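Local coordinates for D-mandelate dehydrogenase (PDB 2W2K), which probably oxidises D-mandelate reversibly with a nicotinamide cofactor, as a member of the D-isomer specific 2-hydroxyacid dehydrogenase family, at residues 79-84 / 102-107. Numbering follows the deposited sequence.
Sequences SSLKVF and RGVAFA
Phe84 and Phe106 sit in register on neighbouring parallel strands, and their rings meet as a T-shaped pair: the edge of Phe106 is presented to a face of Phe84, with centroids 5.4 Å apart and planes at 89°. Both side chains leave the backbone with CG anti to N, which sends them the same way, side by side; the difference lies in the second torsion, -10° in Phe84 and 71° in Phe106, and this turns one ring across the other. Phe106 CE1 stands over the rim of the Phe84 face, while Phe84 CB lies in the plane of the Phe106 ring, 3.9 Å from CD1. With an alanine in place of Phe84, the edge of Phe106 would probably lose the aromatic face it rests on, and Trp69 its ring partner.

On the same side of the strands, Val104 meets Leu81 obliquely, its CG2 3.9 Å from Leu81 CD2, and Leu99 of helix 96-101 covers it. Val83 and Ala105 face the other way, against Phe327 of helix 310-330. This is a right-handed beta-alpha-beta crossover, with helix 96-101 joining strand 83-86 to the neighbouring parallel strand 105-107.

Between the two layers the backbones are tied by Ala105 N to Lys82 O (3.0 Å), Phe84 N to Ala105 O (3.0 Å) and Ala107 N to Phe84 O (3.1 Å). Where the chains spread apart, water takes over: one molecule bridges Leu81 O and Arg102 O, another donates to both Lys82 O and Gly103 O. Lys82 O thus accepts from a peptide N-H and a water, marking the change from direct to water-mediated pairing: at the buried end amides and carbonyls satisfy one another beside the ring pair, while toward the exposed end the carbonyls depend on solvent to link the chains.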
loop_
_atom_site.group_PDB
_atom_site.type_symbol
_atom_site.label_atom_id
_atom_site.label_comp_id
_atom_site.label_asym_id
_atom_site.label_seq_id
_atom_site.Cartn_x
_atom_site.Cartn_y
_atom_site.Cartn_z
ATOM N N SER B 79 -19.683 43.744 11.844
ATOM C CA SER B 79 -20.852 43.099 12.483
ATOM C C SER B 79 -21.880 42.506 11.494
ATOM O O SER B 79 -22.745 41.693 11.893
ATOM C CB SER B 79 -21.538 44.058 13.466
ATOM O OG SER B 79 -20.853 43.996 14.710
ATOM N N SER B 80 -21.766 42.908 10.226
ATOM C CA SER B 80 -22.524 42.316 9.090
ATOM C C SER B 80 -22.180 40.835 8.799
ATOM O O SER B 80 -22.944 40.113 8.105
ATOM C CB SER B 80 -22.240 43.139 7.811
ATOM O OG SER B 80 -20.845 43.159 7.489
ATOM N N LEU B 81 -21.048 40.367 9.330
ATOM C CA LEU B 81 -20.569 38.995 9.012
ATOM C C LEU B 81 -21.499 37.909 9.589
ATOM O O LEU B 81 -21.827 37.935 10.789
ATOM C CB LEU B 81 -19.094 38.793 9.463
ATOM C CG LEU B 81 -18.439 37.410 9.301
ATOM C CD1 LEU B 81 -18.230 37.013 7.821
ATOM C CD2 LEU B 81 -17.070 37.409 10.036
ATOM N N LYS B 82 -21.936 36.983 8.732
ATOM C CA LYS B 82 -22.841 35.868 9.120
ATOM C C LYS B 82 -22.223 34.444 9.061
ATOM O O LYS B 82 -22.648 33.558 9.817
ATOM C CB LYS B 82 -24.162 35.896 8.299
ATOM C CG LYS B 82 -25.129 37.063 8.702
ATOM C CD LYS B 82 -26.466 37.060 7.894
ATOM C CE LYS B 82 -27.464 38.013 8.568
ATOM N NZ LYS B 82 -28.769 38.112 7.834
ATOM N N VAL B 83 -21.232 34.212 8.190
ATOM C CA VAL B 83 -20.739 32.834 7.960
ATOM C C VAL B 83 -19.318 32.785 7.382
ATOM O O VAL B 83 -18.956 33.640 6.562
ATOM C CB VAL B 83 -21.760 31.988 7.038
ATOM C CG1 VAL B 83 -21.985 32.640 5.661
ATOM C CG2 VAL B 83 -21.316 30.512 6.852
ATOM N N PHE B 84 -18.550 31.764 7.790
ATOM C CA PHE B 84 -17.164 31.493 7.322
ATOM C C PHE B 84 -17.112 29.992 6.960
ATOM O O PHE B 84 -17.354 29.149 7.839
ATOM C CB PHE B 84 -16.201 31.818 8.503
ATOM C CG PHE B 84 -14.694 31.729 8.206
ATOM C CD1 PHE B 84 -14.167 31.179 7.007
ATOM C CD2 PHE B 84 -13.790 32.149 9.188
ATOM C CE1 PHE B 84 -12.748 31.092 6.800
ATOM C CE2 PHE B 84 -12.375 32.080 8.995
ATOM C CZ PHE B 84 -11.855 31.552 7.795
ATOM N N ARG B 102 -19.529 36.352 18.347
ATOM C CA ARG B 102 -19.945 37.449 17.454
ATOM C C ARG B 102 -21.151 37.098 16.567
ATOM O O ARG B 102 -21.528 37.874 15.671
ATOM C CB ARG B 102 -18.773 37.910 16.559
ATOM C CG ARG B 102 -17.657 38.638 17.282
ATOM C CD ARG B 102 -16.607 39.191 16.316
ATOM N NE ARG B 102 -16.932 40.488 15.701
ATOM C CZ ARG B 102 -16.863 41.675 16.311
ATOM N NH1 ARG B 102 -16.538 41.782 17.612
ATOM N NH2 ARG B 102 -17.169 42.772 15.624
ATOM N N GLY B 103 -21.750 35.931 16.800
ATOM C CA GLY B 103 -22.915 35.500 16.024
ATOM C C GLY B 103 -22.577 34.999 14.622
ATOM O O GLY B 103 -23.441 35.014 13.758
ATOM N N VAL B 104 -21.324 34.551 14.418
ATOM C CA VAL B 104 -20.830 34.051 13.126
ATOM C C VAL B 104 -20.822 32.510 13.103
ATOM O O VAL B 104 -20.185 31.889 13.947
ATOM C CB VAL B 104 -19.393 34.579 12.786
ATOM C CG1 VAL B 104 -18.929 34.072 11.377
ATOM C CG2 VAL B 104 -19.319 36.124 12.889
ATOM N N ALA B 105 -21.519 31.922 12.121
ATOM C CA ALA B 105 -21.593 30.471 11.919
ATOM C C ALA B 105 -20.341 29.984 11.190
ATOM O O ALA B 105 -19.851 30.664 10.287
ATOM C CB ALA B 105 -22.856 30.116 11.082
ATOM N N PHE B 106 -19.831 28.811 11.571
ATOM C CA PHE B 106 -18.653 28.215 10.902
ATOM C C PHE B 106 -18.988 26.840 10.274
ATOM O O PHE B 106 -19.781 26.063 10.821
ATOM C CB PHE B 106 -17.466 28.099 11.888
ATOM C CG PHE B 106 -16.148 27.651 11.248
ATOM C CD1 PHE B 106 -15.428 28.513 10.398
ATOM C CD2 PHE B 106 -15.608 26.385 11.537
ATOM C CE1 PHE B 106 -14.201 28.107 9.803
ATOM C CE2 PHE B 106 -14.388 25.970 10.953
ATOM C CZ PHE B 106 -13.687 26.843 10.074
ATOM N N ALA B 107 -18.380 26.566 9.126
ATOM C CA ALA B 107 -18.392 25.243 8.497
ATOM C C ALA B 107 -16.977 24.853 8.078
ATOM O O ALA B 107 -16.255 25.659 7.451
ATOM C CB ALA B 107 -19.305 25.247 7.266
HETATM O O HOH W 1 -20.779 39.408 13.406
HETATM O O HOH W 2 -25.171 33.639 11.385
#